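Local coordinates for protein omega-class glutathione S-transferase (Bombyx mori, PDB 3WD6) that binds glutathione and probably acts as a glutathione transferase and glutathione-dependent dehydroascorbate reductase, at residues A[13-16]-A[20-23]; A[44-49]-A[178-183]. All blocks are in the same frame, centred on the assembly; numbering follows the deposited sequence.

In the fold
Contact 1 closes before contact 2 opens along the chain, and the two do not touch: their centres lie 24 Å apart, their nearest atoms about 9 Å. Residues 13-16 and 20-23 flank strand 16-17, an outermost strand of the mixed sheet in the thioredoxin-like domain. Contact 2 lies near the middle of the molecule, where helix 39-51, which follows strand 31-34 of the same sheet, meets helix 177-189 of the all-helical C-terminal domain. Neither contact touches glutathione; the side chain of Cys38, which binds it, is about 8 Å from that of His16 and about 11 Å from that of Leu46. One contact thus belongs to the sheet's border, the other to the domain interface.

Contact 1: residues A[13-16]-A[20-23]; sequences NTKH and GDPL
Lys15 and Asp21 meet across two loop segments, extended from Thr14 to His16 and from Asp21 to Leu23, whose nearest CA atoms, those of His16 and Asp21, are 9.3 Å apart. Gly20 has a positive phi of 102°, at which a CB would press on the preceding carbonyl oxygen, so glycine suits the turn into Asp21. The length of lysine spans most of the separation, and the short aspartate needs to offer only its carboxylate. Lys15 sends CG anti to its own nitrogen (chi1 180°), and its bent chain carries NZ to the carboxylate of Asp21, which approaches from the opposite direction. Lys15 NZ lies 3.5 Å from OD2 and 3.9 Å from OD1 of Asp21, a loose salt bridge leaning to one oxygen; the position of OD2 is somewhat doubtful. Putting an asparagine at Asp21 would probably leave the Lys15 ammonium without its opposite charge and free to swing. His16 turns inward instead, ND1 bonding Glu247 and NE2 the amide of Arg36. The pair lies beside edge strand 16-17; just before that strand the carbonyl of Thr14 accepts a hydrogen bond from the side chain of Asn59 in strand 56-60, while Leu23 packs on strand 31-34.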
# COMPACT_ATOMS: atom_id res chain seq x y z
N ASN A 13 13.48 -5.51 -5.21
CA ASN A 13 13.79 -6.64 -4.33
C ASN A 13 15.26 -6.75 -3.91
O ASN A 13 15.79 -7.84 -3.77
CB ASN A 13 13.34 -7.95 -4.99
CG ASN A 13 11.86 -7.96 -5.31
OD1 ASN A 13 11.01 -7.74 -4.44
ND2 ASN A 13 11.54 -8.22 -6.56
N THR A 14 15.91 -5.60 -3.71
CA THR A 14 17.23 -5.58 -3.09
C THR A 14 17.09 -6.06 -1.64
O THR A 14 16.01 -5.96 -1.07
CB THR A 14 17.86 -4.15 -3.14
OG1 THR A 14 17.01 -3.22 -2.47
CG2 THR A 14 18.05 -3.69 -4.59
N LYS A 15 18.17 -6.59 -1.06
CA LYS A 15 18.10 -7.17 0.29
C LYS A 15 17.55 -6.17 1.31
O LYS A 15 17.83 -4.97 1.23
CB LYS A 15 19.48 -7.69 0.73
CG LYS A 15 19.50 -8.30 2.14
CD LYS A 15 20.47 -7.52 3.06
CE LYS A 15 21.47 -8.44 3.79
NZ LYS A 15 21.16 -8.58 5.25
N HIS A 16 16.73 -6.66 2.24
CA HIS A 16 16.27 -5.83 3.35
C HIS A 16 17.41 -5.67 4.34
O HIS A 16 18.00 -6.65 4.79
CB HIS A 16 15.06 -6.47 4.03
CG HIS A 16 13.81 -6.43 3.20
ND1 HIS A 16 13.70 -7.09 2.00
CD2 HIS A 16 12.62 -5.81 3.41
CE1 HIS A 16 12.49 -6.88 1.50
NE2 HIS A 16 11.82 -6.11 2.34
N GLY A 20 23.52 -3.41 11.61
CA GLY A 20 24.86 -3.81 11.19
C GLY A 20 25.09 -3.60 9.70
O GLY A 20 26.23 -3.58 9.21
N ASP A 21 24.00 -3.46 8.96
CA ASP A 21 24.09 -3.15 7.55
C ASP A 21 24.51 -1.69 7.37
O ASP A 21 24.10 -0.82 8.15
CB ASP A 21 22.76 -3.42 6.85
CG ASP A 21 22.55 -4.90 6.56
OD1 ASP A 21 23.55 -5.60 6.23
OD2 ASP A 21 21.40 -5.37 6.64
N PRO A 22 25.35 -1.42 6.37
CA PRO A 22 25.76 -0.04 6.09
C PRO A 22 24.63 0.75 5.38
O PRO A 22 23.85 0.17 4.61
CB PRO A 22 26.95 -0.21 5.13
CG PRO A 22 27.20 -1.70 5.00
CD PRO A 22 25.93 -2.38 5.41
N LEU A 23 24.57 2.05 5.66
CA LEU A 23 23.65 2.98 5.00
C LEU A 23 24.21 3.41 3.64
O LEU A 23 25.22 4.11 3.58
CB LEU A 23 23.49 4.22 5.89
CG LEU A 23 22.70 5.43 5.39
CD1 LEU A 23 21.38 4.97 4.79
CD2 LEU A 23 22.46 6.47 6.51

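Contact 2: residues A[44-49]-A[178-183]; sequences TILALN and ADYMIW. With EDO (1,2-ethanediol), chain H.
Leu46 carries nearly all of the meeting of residues 44-49 of helix 39-51 with residues 178-183 of helix 177-189, its CA coming within 6.4 Å of the CA of Tyr180. Before it, Thr44 turns away from helix 177-189 and spends its hydroxyl on Thr95. At Leu46 the side chain points at the other helix. Its CB lies 4.0 Å from CD1 of Tyr180, approaching that ring obliquely; with CG anti to the carbonyl carbon (chi1 -66°) and CD1 anti to CA (chi2 175°), the CD1 methyl reaches on toward the backbone of Tyr180. That methyl stands 3.2 Å from the carbonyl oxygen of Tyr180 and 3.8 Å from CD1 of Trp183, at the indole edge, the two side chains crossing at about a right angle. A branched aliphatic residue suits this spot, since CB can lie against the Tyr180 ring while the CD1 methyl reaches Trp183; Tyr180 OH is held elsewhere by Asp218, Trp183 NE1 by Glu187. Ala47, small, lets Val96 come close, and Asn49 bonds Tyr55 and the carbonyl of Ala220. Such packing joins the thioredoxin-like and helical domains. Helix 92-102 covers one flank through Ala47, Leu48 and Met181, while helix 206-216 packs against Trp183.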
# COMPACT_ATOMS: atom_id res chain seq x y z
N THR A 44 3.49 4.63 -1.50
CA THR A 44 4.52 5.51 -2.02
C THR A 44 5.05 4.98 -3.36
O THR A 44 5.20 5.74 -4.32
CB THR A 44 5.66 5.69 -0.99
OG1 THR A 44 5.12 6.25 0.22
CG2 THR A 44 6.74 6.61 -1.55
N ILE A 45 5.31 3.67 -3.44
CA ILE A 45 5.68 3.01 -4.71
C ILE A 45 4.66 3.23 -5.83
O ILE A 45 5.03 3.59 -6.96
CB ILE A 45 5.80 1.47 -4.52
CG1 ILE A 45 6.70 1.12 -3.32
CG2 ILE A 45 6.26 0.81 -5.80
CD1 ILE A 45 8.12 1.62 -3.48
N LEU A 46 3.38 3.01 -5.53
CA LEU A 46 2.34 3.17 -6.54
C LEU A 46 2.38 4.59 -7.09
O LEU A 46 2.41 4.79 -8.30
CB LEU A 46 0.94 2.91 -5.94
CG LEU A 46 0.68 1.47 -5.49
CD1 LEU A 46 -0.66 1.36 -4.81
CD2 LEU A 46 0.80 0.48 -6.68
N ALA A 47 2.40 5.56 -6.19
CA ALA A 47 2.41 6.95 -6.59
C ALA A 47 3.61 7.21 -7.49
O ALA A 47 3.46 7.73 -8.61
CB ALA A 47 2.41 7.87 -5.35
N LEU A 48 4.79 6.83 -7.01
CA LEU A 48 6.01 7.04 -7.80
C LEU A 48 5.92 6.34 -9.16
O LEU A 48 6.32 6.92 -10.19
CB LEU A 48 7.24 6.56 -7.04
CG LEU A 48 7.60 7.34 -5.79
CD1 LEU A 48 8.59 6.54 -4.97
CD2 LEU A 48 8.20 8.68 -6.15
N ASN A 49 5.40 5.11 -9.18
CA ASN A 49 5.22 4.41 -10.46
C ASN A 49 4.29 5.15 -11.40
O ASN A 49 4.62 5.40 -12.55
CB ASN A 49 4.70 2.99 -10.25
CG ASN A 49 5.72 2.06 -9.61
OD1 ASN A 49 6.86 2.47 -9.34
ND2 ASN A 49 5.32 0.81 -9.37
N ALA A 178 -7.20 8.21 -4.55
CA ALA A 178 -8.16 7.39 -3.84
C ALA A 178 -7.93 5.92 -4.21
O ALA A 178 -7.83 5.05 -3.33
CB ALA A 178 -9.57 7.83 -4.18
N ASP A 179 -7.82 5.64 -5.50
CA ASP A 179 -7.56 4.27 -5.93
C ASP A 179 -6.24 3.76 -5.37
O ASP A 179 -6.21 2.72 -4.71
CB ASP A 179 -7.55 4.18 -7.45
CG ASP A 179 -8.82 4.71 -8.08
OD1 ASP A 179 -9.86 3.98 -8.07
OD2 ASP A 179 -8.77 5.85 -8.61
N TYR A 180 -5.16 4.48 -5.64
CA TYR A 180 -3.84 3.98 -5.25
C TYR A 180 -3.68 3.86 -3.75
O TYR A 180 -2.99 2.94 -3.27
CB TYR A 180 -2.72 4.86 -5.81
CG TYR A 180 -2.50 4.69 -7.29
CD1 TYR A 180 -2.47 3.41 -7.87
CD2 TYR A 180 -2.35 5.79 -8.13
CE1 TYR A 180 -2.28 3.23 -9.24
CE2 TYR A 180 -2.16 5.63 -9.50
CZ TYR A 180 -2.12 4.35 -10.06
OH TYR A 180 -1.90 4.19 -11.41
N MET A 181 -4.31 4.76 -2.99
CA MET A 181 -4.05 4.82 -1.54
C MET A 181 -4.81 3.72 -0.78
O MET A 181 -4.47 3.39 0.37
CB MET A 181 -4.33 6.21 -0.96
CG MET A 181 -3.40 7.31 -1.47
SD MET A 181 -1.65 6.96 -1.19
CE MET A 181 -1.17 6.26 -2.78
N ILE A 182 -5.82 3.14 -1.42
CA ILE A 182 -6.51 2.02 -0.80
C ILE A 182 -6.08 0.70 -1.44
O ILE A 182 -6.28 -0.38 -0.86
CB ILE A 182 -8.06 2.19 -0.83
CG1 ILE A 182 -8.63 1.96 -2.24
CG2 ILE A 182 -8.46 3.57 -0.31
CD1 ILE A 182 -10.14 2.30 -2.35
N TRP A 183 -5.49 0.78 -2.63
CA TRP A 183 -5.18 -0.42 -3.39
C TRP A 183 -4.46 -1.55 -2.61
O TRP A 183 -4.78 -2.73 -2.78
CB TRP A 183 -4.38 -0.10 -4.67
CG TRP A 183 -3.88 -1.37 -5.26
CD1 TRP A 183 -2.59 -1.84 -5.27
CD2 TRP A 183 -4.68 -2.40 -5.83
NE1 TRP A 183 -2.54 -3.09 -5.85
CE2 TRP A 183 -3.81 -3.46 -6.20
CE3 TRP A 183 -6.05 -2.52 -6.09
CZ2 TRP A 183 -4.28 -4.63 -6.81
CZ3 TRP A 183 -6.51 -3.69 -6.70
CH2 TRP A 183 -5.62 -4.73 -7.05
C1 EDO H . 8.54 4.28 -12.60
O1 EDO H . 8.53 5.43 -11.72
C2 EDO H . 9.42 3.16 -12.03
O2 EDO H . 8.90 1.86 -12.37